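Local coordinates for protein single-stranded-DNA-specific exonuclease RecJ (Thermus thermophilus, PDB 2ZXR) that degrades single-stranded DNA in the 5' to 3' direction as a divalent-metal-dependent exonuclease that acts in DNA repair, at residues 4-10 / 424-430; 502-508 / 524-530; 386-390 / 400-404. All blocks are in the same frame, centred on the assembly; numbering follows the deposited sequence.

Contact 1: 4-10 / 424-430; sequences RVRWRVL and PVREVAL
Val428 CB lies over one face of the Trp7 indole, 4.3 Å from the centroid of the five-membered ring in a CH-pi contact, and the guanidinium of Arg528 lies over the other in a cation-pi contact, while Leu430 CD2 comes in obliquely near Trp7 CB. Arg426 likewise offers one guanidinium face to Val5 CG2, whereas the guanidinium groups of Arg4 and Arg8 are met at their edges, by Pro424 O and Glu427 OE1. All of this hangs on a parallel beta pair: strand 5-9 runs beside strand 426-433 at the border of a mixed sheet, so the N-terminus is stitched to a strand more than 400 residues later. Six backbone bonds run from Arg426 N to Arg4 O at one end to Leu10 N and Leu430 O at the other. Val5, Trp7 and Val9 share a face with Arg426, Val428 and Leu430. Here the branched valines pack against each other, Val5 CG1 meeting Val428 CG2 at 3.7 Å, and Trp7 reaches on to Leu463 of the same sheet. Its NE1, a polar atom in a buried place, is satisfied by Asp526. The other face carries Arg6, Arg8, Glu427 and Ala429 and suits charged chains because it is more open. Arg8 NE and Glu427 OE1 form a salt bridge at 3.3 Å, whose hydrogen bond is weak, with the two planes 59° apart; the stronger partner of Arg8 is Glu534, which forms a salt bridge with NH2. Before the strand, Arg4 bends at chi3 (-74°), which swings its guanidinium to the carbonyl of Pro424. Its long arm suits a buried spot lined by carbonyls, for it also serves Thr355 and Leu356. Arg4 NH1 donates to Pro424 O at 2.8 Å, that oxygen lying close to the guanidinium plane.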
loop_
_atom_site.group_PDB
_atom_site.type_symbol
_atom_site.label_atom_id
_atom_site.label_comp_id
_atom_site.label_asym_id
_atom_site.label_seq_id
_atom_site.Cartn_x
_atom_site.Cartn_y
_atom_site.Cartn_z
ATOM N N ARG A 4 -15.151 -12.339 -1.629
ATOM C CA ARG A 4 -15.509 -10.994 -1.200
ATOM C C ARG A 4 -14.376 -10.032 -1.609
ATOM O O ARG A 4 -14.163 -8.989 -0.981
ATOM C CB ARG A 4 -15.754 -10.960 0.317
ATOM C CG ARG A 4 -17.151 -11.442 0.716
ATOM C CD ARG A 4 -17.389 -11.397 2.216
ATOM N NE ARG A 4 -16.680 -12.464 2.911
ATOM C CZ ARG A 4 -15.847 -12.265 3.928
ATOM N NH1 ARG A 4 -15.612 -11.028 4.369
ATOM N NH2 ARG A 4 -15.263 -13.306 4.514
ATOM N N VAL A 5 -13.666 -10.402 -2.676
ATOM C CA VAL A 5 -12.563 -9.619 -3.225
ATOM C C VAL A 5 -12.995 -8.998 -4.553
ATOM O O VAL A 5 -13.240 -9.715 -5.512
ATOM C CB VAL A 5 -11.312 -10.504 -3.521
ATOM C CG1 VAL A 5 -10.189 -9.646 -4.116
ATOM C CG2 VAL A 5 -10.838 -11.200 -2.254
ATOM N N ARG A 6 -13.074 -7.676 -4.611
ATOM C CA ARG A 6 -13.467 -6.984 -5.839
ATOM C C ARG A 6 -12.254 -6.371 -6.543
ATOM O O ARG A 6 -11.420 -5.738 -5.895
ATOM C CB ARG A 6 -14.450 -5.839 -5.520
ATOM C CG ARG A 6 -15.913 -6.238 -5.285
ATOM C CD ARG A 6 -16.056 -7.389 -4.299
ATOM N NE ARG A 6 -17.333 -7.366 -3.581
ATOM C CZ ARG A 6 -18.070 -8.445 -3.335
ATOM N NH1 ARG A 6 -17.671 -9.641 -3.764
ATOM N NH2 ARG A 6 -19.181 -8.338 -2.612
ATOM N N TRP A 7 -12.148 -6.567 -7.853
ATOM C CA TRP A 7 -11.065 -5.943 -8.615
ATOM C C TRP A 7 -11.631 -4.672 -9.257
ATOM O O TRP A 7 -12.727 -4.683 -9.816
ATOM C CB TRP A 7 -10.561 -6.859 -9.716
ATOM C CG TRP A 7 -9.783 -8.039 -9.235
ATOM C CD1 TRP A 7 -9.872 -8.644 -8.016
ATOM C CD2 TRP A 7 -8.879 -8.820 -10.006
ATOM N NE1 TRP A 7 -9.082 -9.768 -7.986
ATOM C CE2 TRP A 7 -8.462 -9.900 -9.194
ATOM C CE3 TRP A 7 -8.382 -8.719 -11.312
ATOM C CZ2 TRP A 7 -7.574 -10.869 -9.641
ATOM C CZ3 TRP A 7 -7.490 -9.690 -11.761
ATOM C CH2 TRP A 7 -7.098 -10.751 -10.926
ATOM N N ARG A 8 -10.884 -3.583 -9.160
ATOM C CA ARG A 8 -11.281 -2.313 -9.732
ATOM C C ARG A 8 -10.137 -1.703 -10.549
ATOM O O ARG A 8 -8.959 -1.783 -10.159
ATOM C CB ARG A 8 -11.681 -1.330 -8.635
ATOM C CG ARG A 8 -11.798 0.105 -9.146
ATOM C CD ARG A 8 -12.265 1.066 -8.068
ATOM N NE ARG A 8 -13.552 0.662 -7.498
ATOM C CZ ARG A 8 -14.731 0.812 -8.103
ATOM N NH1 ARG A 8 -14.796 1.366 -9.308
ATOM N NH2 ARG A 8 -15.849 0.404 -7.502
ATOM N N VAL A 9 -10.488 -1.085 -11.671
ATOM C CA VAL A 9 -9.494 -0.445 -12.519
ATOM C C VAL A 9 -9.499 1.045 -12.241
ATOM O O VAL A 9 -10.544 1.701 -12.341
ATOM C CB VAL A 9 -9.794 -0.674 -14.012
ATOM C CG1 VAL A 9 -8.729 -0.010 -14.856
ATOM C CG2 VAL A 9 -9.841 -2.159 -14.313
ATOM N N LEU A 10 -8.350 1.592 -11.881
ATOM C CA LEU A 10 -8.269 3.017 -11.606
ATOM C C LEU A 10 -8.718 3.840 -12.828
ATOM O O LEU A 10 -8.447 3.485 -13.977
ATOM C CB LEU A 10 -6.838 3.406 -11.194
ATOM C CG LEU A 10 -6.210 2.629 -10.017
ATOM C CD1 LEU A 10 -5.002 3.428 -9.469
ATOM C CD2 LEU A 10 -7.241 2.412 -8.902
ATOM N N PRO A 424 -17.413 -7.636 5.365
ATOM C CA PRO A 424 -16.288 -6.823 4.873
ATOM C C PRO A 424 -15.905 -7.341 3.477
ATOM O O PRO A 424 -16.078 -8.527 3.194
ATOM C CB PRO A 424 -15.177 -7.105 5.895
ATOM C CG PRO A 424 -15.951 -7.447 7.168
ATOM C CD PRO A 424 -17.077 -8.309 6.636
ATOM N N VAL A 425 -15.394 -6.456 2.622
ATOM C CA VAL A 425 -14.943 -6.828 1.276
ATOM C C VAL A 425 -13.541 -6.270 1.031
ATOM O O VAL A 425 -13.202 -5.196 1.524
ATOM C CB VAL A 425 -15.886 -6.273 0.167
ATOM C CG1 VAL A 425 -17.248 -6.924 0.279
ATOM C CG2 VAL A 425 -15.992 -4.738 0.278
ATOM N N ARG A 426 -12.730 -7.004 0.272
ATOM C CA ARG A 426 -11.365 -6.577 -0.039
ATOM C C ARG A 426 -11.327 -6.069 -1.479
ATOM O O ARG A 426 -11.949 -6.647 -2.371
ATOM C CB ARG A 426 -10.381 -7.754 0.134
ATOM C CG ARG A 426 -8.932 -7.446 -0.257
ATOM C CD ARG A 426 -7.898 -8.355 0.447
ATOM N NE ARG A 426 -7.874 -9.742 -0.034
ATOM C CZ ARG A 426 -7.330 -10.145 -1.186
ATOM N NH1 ARG A 426 -7.368 -11.434 -1.529
ATOM N NH2 ARG A 426 -6.739 -9.268 -2.001
ATOM N N GLU A 427 -10.638 -4.961 -1.697
ATOM C CA GLU A 427 -10.507 -4.425 -3.046
ATOM C C GLU A 427 -9.066 -4.588 -3.536
ATOM O O GLU A 427 -8.130 -4.511 -2.746
ATOM C CB GLU A 427 -10.865 -2.942 -3.104
ATOM C CG GLU A 427 -10.320 -2.296 -4.386
ATOM C CD GLU A 427 -10.755 -0.860 -4.604
ATOM O OE1 GLU A 427 -11.966 -0.635 -4.857
ATOM O OE2 GLU A 427 -9.884 0.043 -4.531
ATOM N N VAL A 428 -8.907 -4.866 -4.826
ATOM C CA VAL A 428 -7.590 -4.967 -5.452
ATOM C C VAL A 428 -7.649 -3.844 -6.482
ATOM O O VAL A 428 -8.487 -3.870 -7.384
ATOM C CB VAL A 428 -7.366 -6.298 -6.188
ATOM C CG1 VAL A 428 -5.996 -6.283 -6.850
ATOM C CG2 VAL A 428 -7.456 -7.469 -5.213
ATOM N N ALA A 429 -6.799 -2.842 -6.318
ATOM C CA ALA A 429 -6.766 -1.695 -7.215
ATOM C C ALA A 429 -5.771 -1.939 -8.358
ATOM O O ALA A 429 -4.585 -2.170 -8.138
ATOM C CB ALA A 429 -6.390 -0.427 -6.427
ATOM N N LEU A 430 -6.269 -1.895 -9.584
ATOM C CA LEU A 430 -5.430 -2.136 -10.749
ATOM C C LEU A 430 -5.128 -0.816 -11.425
ATOM O O LEU A 430 -6.040 -0.036 -11.704
ATOM C CB LEU A 430 -6.128 -3.074 -11.729
ATOM C CG LEU A 430 -6.171 -4.583 -11.493
ATOM C CD1 LEU A 430 -4.909 -5.046 -10.785
ATOM C CD2 LEU A 430 -7.380 -4.935 -10.685
#

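Contact 2: 502-508 / 524-530; sequences EVEVAGL and AVDLRKP
Arg528 holds CG between its backbone N and carbonyl carbon (chi1 70°) and then runs extended to NE, which lays it alongside Glu504, itself extended beyond CG (chi2 179°). The two chains point the same way, and the carboxylate and guanidinium planes are only 16° apart. Arg528 NE and NH2 both grip one oxygen, Glu504 OE2, the first at 3.0 Å and the second at 3.2 Å, from the same face of the carboxylate. A glutamate suits this buried position because the arginine beside it probably stabilises its negative charge. Arg528 NH2 also bonds to Ala532 O, with Trp7 beside the same guanidinium.

These side chains are carried by the antiparallel hairpin of strands 503-514 and 517-528, which pairs Glu504 with Arg528, Glu504 N reaching Arg528 O at 2.7 Å. A classic beta bulge interrupts it at Ala506, whose O accepts from both Val525 N at 2.9 Å and Asp526 N at 3.3 Å. The extra residue shifts the register by one as the chain turns a corner at Val525. Val525 packs its CG1 on Leu508 CD1 at 3.7 Å, the two side chains crossing at about a right angle. On the opposite face from Glu504, Val505 CG1 meets Ala524 CB, whose small size fits the close approach to Gly507.

Strand 462-466 flanks 503-514 on its other side, with Leu464 against Val505, while strand 487-492 flanks 517-528. Phe482 and Leu484 of strand 479-484 close over Val505, and Phe482 also packs on Leu527, consistent with an apolar interior of the RecJ OB domain.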
loop_
_atom_site.group_PDB
_atom_site.type_symbol
_atom_site.label_atom_id
_atom_site.label_comp_id
_atom_site.label_asym_id
_atom_site.label_seq_id
_atom_site.Cartn_x
_atom_site.Cartn_y
_atom_site.Cartn_z
ATOM N N GLU A 502 -9.086 -19.553 -19.138
ATOM C CA GLU A 502 -8.818 -18.131 -19.228
ATOM C C GLU A 502 -8.668 -17.579 -17.823
ATOM O O GLU A 502 -9.463 -17.900 -16.927
ATOM C CB GLU A 502 -9.963 -17.404 -19.923
ATOM C CG GLU A 502 -9.688 -17.005 -21.361
ATOM C CD GLU A 502 -10.612 -15.878 -21.795
ATOM O OE1 GLU A 502 -10.547 -15.442 -22.968
ATOM O OE2 GLU A 502 -11.408 -15.425 -20.938
ATOM N N VAL A 503 -7.661 -16.733 -17.630
ATOM C CA VAL A 503 -7.421 -16.139 -16.321
ATOM C C VAL A 503 -7.243 -14.629 -16.354
ATOM O O VAL A 503 -7.028 -14.014 -17.405
ATOM C CB VAL A 503 -6.149 -16.724 -15.656
ATOM C CG1 VAL A 503 -6.299 -18.215 -15.426
ATOM C CG2 VAL A 503 -4.948 -16.448 -16.533
ATOM N N GLU A 504 -7.346 -14.041 -15.176
ATOM C CA GLU A 504 -7.138 -12.618 -14.983
ATOM C C GLU A 504 -6.083 -12.587 -13.886
ATOM O O GLU A 504 -6.144 -13.381 -12.959
ATOM C CB GLU A 504 -8.412 -11.939 -14.488
ATOM C CG GLU A 504 -9.099 -11.157 -15.553
ATOM C CD GLU A 504 -10.356 -10.514 -15.072
ATOM O OE1 GLU A 504 -10.786 -9.582 -15.773
ATOM O OE2 GLU A 504 -10.913 -10.931 -14.019
ATOM N N VAL A 505 -5.120 -11.685 -13.997
ATOM C CA VAL A 505 -4.052 -11.591 -13.003
ATOM C C VAL A 505 -3.792 -10.160 -12.580
ATOM O O VAL A 505 -3.699 -9.278 -13.436
ATOM C CB VAL A 505 -2.710 -12.102 -13.556
ATOM C CG1 VAL A 505 -1.596 -11.850 -12.507
ATOM C CG2 VAL A 505 -2.804 -13.584 -13.907
ATOM N N ALA A 506 -3.663 -9.945 -11.267
ATOM C CA ALA A 506 -3.337 -8.641 -10.716
ATOM C C ALA A 506 -1.884 -8.855 -10.325
ATOM O O ALA A 506 -1.599 -9.651 -9.424
ATOM C CB ALA A 506 -4.155 -8.355 -9.500
ATOM N N GLY A 507 -0.948 -8.176 -10.985
ATOM C CA GLY A 507 0.431 -8.436 -10.635
ATOM C C GLY A 507 1.427 -7.306 -10.578
ATOM O O GLY A 507 1.218 -6.251 -11.157
ATOM N N LEU A 508 2.534 -7.566 -9.891
ATOM C CA LEU A 508 3.619 -6.601 -9.734
ATOM C C LEU A 508 4.641 -6.789 -10.850
ATOM O O LEU A 508 5.106 -7.914 -11.084
ATOM C CB LEU A 508 4.310 -6.823 -8.380
ATOM C CG LEU A 508 3.408 -6.647 -7.157
ATOM C CD1 LEU A 508 3.984 -7.413 -5.919
ATOM C CD2 LEU A 508 3.286 -5.132 -6.877
ATOM N N ALA A 524 2.448 -12.566 -9.569
ATOM C CA ALA A 524 1.017 -12.445 -9.323
ATOM C C ALA A 524 0.666 -12.300 -7.834
ATOM O O ALA A 524 1.166 -13.055 -7.015
ATOM C CB ALA A 524 0.288 -13.651 -9.921
ATOM N N VAL A 525 -0.172 -11.315 -7.493
ATOM C CA VAL A 525 -0.623 -11.129 -6.118
ATOM C C VAL A 525 -2.014 -11.768 -6.042
ATOM O O VAL A 525 -2.409 -12.312 -4.999
ATOM C CB VAL A 525 -0.700 -9.634 -5.679
ATOM C CG1 VAL A 525 0.645 -8.959 -5.882
ATOM C CG2 VAL A 525 -1.767 -8.918 -6.444
ATOM N N ASP A 526 -2.781 -11.680 -7.123
ATOM C CA ASP A 526 -4.074 -12.361 -7.141
ATOM C C ASP A 526 -4.261 -12.893 -8.549
ATOM O O ASP A 526 -3.719 -12.341 -9.512
ATOM C CB ASP A 526 -5.258 -11.469 -6.740
ATOM C CG ASP A 526 -6.488 -12.297 -6.285
ATOM O OD1 ASP A 526 -6.396 -13.551 -6.238
ATOM O OD2 ASP A 526 -7.553 -11.710 -5.967
ATOM N N LEU A 527 -5.016 -13.980 -8.651
ATOM C CA LEU A 527 -5.260 -14.648 -9.922
ATOM C C LEU A 527 -6.650 -15.294 -9.871
ATOM O O LEU A 527 -7.030 -15.872 -8.836
ATOM C CB LEU A 527 -4.159 -15.694 -10.121
ATOM C CG LEU A 527 -4.171 -16.733 -11.235
ATOM C CD1 LEU A 527 -2.856 -17.494 -11.160
ATOM C CD2 LEU A 527 -5.341 -17.704 -11.065
ATOM N N ARG A 528 -7.396 -15.212 -10.978
ATOM C CA ARG A 528 -8.749 -15.763 -11.003
ATOM C C ARG A 528 -9.357 -15.978 -12.394
ATOM O O ARG A 528 -8.833 -15.521 -13.411
ATOM C CB ARG A 528 -9.681 -14.826 -10.237
ATOM C CG ARG A 528 -9.919 -13.516 -10.984
ATOM C CD ARG A 528 -10.883 -12.572 -10.273
ATOM N NE ARG A 528 -11.221 -11.424 -11.120
ATOM C CZ ARG A 528 -12.075 -10.462 -10.777
ATOM N NH1 ARG A 528 -12.682 -10.502 -9.600
ATOM N NH2 ARG A 528 -12.321 -9.460 -11.607
ATOM N N LYS A 529 -10.478 -16.686 -12.421
ATOM C CA LYS A 529 -11.209 -16.894 -13.659
ATOM C C LYS A 529 -11.830 -15.510 -13.802
ATOM O O LYS A 529 -12.264 -14.929 -12.815
ATOM C CB LYS A 529 -12.291 -17.956 -13.466
ATOM C CG LYS A 529 -13.372 -17.973 -14.542
ATOM C CD LYS A 529 -14.395 -19.083 -14.273
ATOM C CE LYS A 529 -15.480 -19.122 -15.340
ATOM N NZ LYS A 529 -16.154 -17.801 -15.471
ATOM N N PRO A 530 -11.871 -14.958 -15.021
ATOM C CA PRO A 530 -12.447 -13.620 -15.223
ATOM C C PRO A 530 -13.782 -13.420 -14.514
ATOM O O PRO A 530 -14.606 -14.320 -14.472
ATOM C CB PRO A 530 -12.565 -13.529 -16.742
ATOM C CG PRO A 530 -11.407 -14.383 -17.209
ATOM C CD PRO A 530 -11.512 -15.579 -16.305
#

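Contact 3: 386-390 / 400-404; sequences DLLLR and FAMDE
Two backbone bonds join Leu389 and Arg390 to Ala401, where the chain coming from the 3-10 segment that includes Leu387 runs into an antiparallel pairing with strand 397-401. This is the base of the hairpin formed by strands 390-393 and 397-401, at the border of the mixed sheet in the DHHA1 domain. Ala401 N donates to Arg390 O at 3.0 Å, and Leu389 N donates to Ala401 O at 3.1 Å from well above the carbonyl plane, 42° out of it.

Among the side chains, Arg390 folds back over its partner: with bends at chi2 and chi3 (145° and -122°), its guanidinium comes to lie flat above Ala401. The methyl CB of Ala401 sits beneath the centre of that plane, 3.7 Å from Arg390 CZ. A small residue suits this place, since it lets the aliphatic and planar parts of the exposed arginine lie close to the strand. Leu389 adds to the cover on Ala401, CB against CB, and reaches along to the backbone of Met402.

Leu388 CD2 lies on the far side from Ala401 CB, touching both Phe400 and Met402. The methyl meets Phe400 CD1 at 3.7 Å and Met402 SD at 3.6 Å, so one branch serves both neighbours, the flexible thioether and the ring being well fitted to a buried apolar spot. Phe410 of helix 407-419 packs against all three of these side chains, and Val362 of strand 359-363 adds to the cover on Phe400 and Met402. Past the paired residues a water takes over the link between the chains: it donates to Leu387 O at 3.1 Å and accepts from Asp403 N at 2.9 Å.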
loop_
_atom_site.group_PDB
_atom_site.type_symbol
_atom_site.label_atom_id
_atom_site.label_comp_id
_atom_site.label_asym_id
_atom_site.label_seq_id
_atom_site.Cartn_x
_atom_site.Cartn_y
_atom_site.Cartn_z
ATOM N N ASP A 386 -19.474 -3.105 29.405
ATOM C CA ASP A 386 -19.787 -3.423 30.796
ATOM C C ASP A 386 -19.005 -4.666 31.254
ATOM O O ASP A 386 -18.734 -4.842 32.447
ATOM C CB ASP A 386 -21.290 -3.688 30.950
ATOM C CG ASP A 386 -21.770 -4.838 30.074
ATOM O OD1 ASP A 386 -21.728 -4.722 28.827
ATOM O OD2 ASP A 386 -22.190 -5.878 30.628
ATOM N N LEU A 387 -18.645 -5.509 30.289
ATOM C CA LEU A 387 -17.936 -6.771 30.533
ATOM C C LEU A 387 -16.426 -6.655 30.679
ATOM O O LEU A 387 -15.762 -7.608 31.060
ATOM C CB LEU A 387 -18.217 -7.721 29.369
ATOM C CG LEU A 387 -19.329 -8.760 29.314
ATOM C CD1 LEU A 387 -20.493 -8.399 30.207
ATOM C CD2 LEU A 387 -19.737 -8.922 27.862
ATOM N N LEU A 388 -15.881 -5.490 30.376
ATOM C CA LEU A 388 -14.433 -5.308 30.389
ATOM C C LEU A 388 -13.853 -4.543 31.560
ATOM O O LEU A 388 -14.506 -3.672 32.130
ATOM C CB LEU A 388 -14.024 -4.618 29.086
ATOM C CG LEU A 388 -14.668 -5.217 27.836
ATOM C CD1 LEU A 388 -14.310 -4.373 26.608
ATOM C CD2 LEU A 388 -14.206 -6.658 27.670
ATOM N N LEU A 389 -12.616 -4.869 31.907
ATOM C CA LEU A 389 -11.928 -4.194 32.990
ATOM C C LEU A 389 -11.403 -2.861 32.467
ATOM O O LEU A 389 -11.238 -1.893 33.219
ATOM C CB LEU A 389 -10.768 -5.061 33.495
ATOM C CG LEU A 389 -11.253 -6.368 34.116
ATOM C CD1 LEU A 389 -10.068 -7.256 34.485
ATOM C CD2 LEU A 389 -12.115 -6.028 35.370
ATOM N N ARG A 390 -11.127 -2.822 31.169
ATOM C CA ARG A 390 -10.637 -1.611 30.526
ATOM C C ARG A 390 -10.421 -1.944 29.064
ATOM O O ARG A 390 -10.263 -3.120 28.702
ATOM C CB ARG A 390 -9.318 -1.167 31.141
ATOM C CG ARG A 390 -8.333 -2.297 31.289
ATOM C CD ARG A 390 -6.928 -1.820 31.076
ATOM N NE ARG A 390 -6.276 -2.549 29.985
ATOM C CZ ARG A 390 -5.215 -3.340 30.142
ATOM N NH1 ARG A 390 -4.689 -3.509 31.353
ATOM N NH2 ARG A 390 -4.666 -3.951 29.090
ATOM N N PHE A 400 -7.807 -4.689 25.203
ATOM C CA PHE A 400 -8.631 -4.684 26.397
ATOM C C PHE A 400 -8.135 -5.685 27.408
ATOM O O PHE A 400 -7.170 -6.395 27.160
ATOM C CB PHE A 400 -10.113 -4.946 26.045
ATOM C CG PHE A 400 -10.389 -6.281 25.362
ATOM C CD1 PHE A 400 -10.881 -7.371 26.095
ATOM C CD2 PHE A 400 -10.195 -6.440 23.991
ATOM C CE1 PHE A 400 -11.183 -8.609 25.456
ATOM C CE2 PHE A 400 -10.484 -7.657 23.355
ATOM C CZ PHE A 400 -10.982 -8.747 24.093
ATOM N N ALA A 401 -8.765 -5.693 28.578
ATOM C CA ALA A 401 -8.447 -6.646 29.615
ATOM C C ALA A 401 -9.842 -7.106 30.034
ATOM O O ALA A 401 -10.818 -6.342 29.921
ATOM C CB ALA A 401 -7.702 -5.977 30.777
ATOM N N MET A 402 -9.943 -8.336 30.525
ATOM C CA MET A 402 -11.232 -8.888 30.895
ATOM C C MET A 402 -11.087 -10.231 31.604
ATOM O O MET A 402 -10.167 -11.010 31.328
ATOM C CB MET A 402 -12.070 -9.085 29.628
ATOM C CG MET A 402 -13.327 -9.918 29.797
ATOM S SD MET A 402 -14.194 -10.245 28.220
ATOM C CE MET A 402 -13.419 -11.771 27.713
ATOM N N ASP A 403 -12.008 -10.507 32.522
ATOM C CA ASP A 403 -11.979 -11.765 33.239
ATOM C C ASP A 403 -12.386 -12.815 32.208
ATOM O O ASP A 403 -13.455 -12.715 31.606
ATOM C CB ASP A 403 -12.978 -11.719 34.398
ATOM C CG ASP A 403 -12.858 -12.918 35.303
ATOM O OD1 ASP A 403 -13.040 -14.047 34.817
ATOM O OD2 ASP A 403 -12.578 -12.732 36.498
ATOM N N GLU A 404 -11.535 -13.812 31.982
ATOM C CA GLU A 404 -11.863 -14.836 30.993
ATOM C C GLU A 404 -13.177 -15.577 31.254
ATOM O O GLU A 404 -13.726 -16.218 30.352
ATOM C CB GLU A 404 -10.713 -15.836 30.867
ATOM C CG GLU A 404 -9.429 -15.197 30.370
ATOM C CD GLU A 404 -8.295 -16.210 30.156
ATOM O OE1 GLU A 404 -8.420 -17.363 30.622
ATOM O OE2 GLU A 404 -7.277 -15.850 29.523
HETATM O O HOH W 1 -13.756 -8.314 33.264
#

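In the fold
Contacts 1 and 2 belong to one mixed sheet, their centres 12 Å apart, and strand 462-466 lies between their strand pairs. They touch directly: Trp7 and Leu430 of contact 1 pack on Ala506 of contact 2, so the N-terminal strand is built into the sheet that carries the RecJ OB hairpin. Contact 3 is remote, in a different sheet of the DHHA1 domain, its centre 36 Å from that of contact 1 and 44 Å from that of contact 2. Along the chain it is nested within the long loop that contact 1 closes, and contact 2 follows afterwards. Contact 1 thus spans the nuclease part of the chain, whereas contacts 2 and 3 each join neighbouring strands locally.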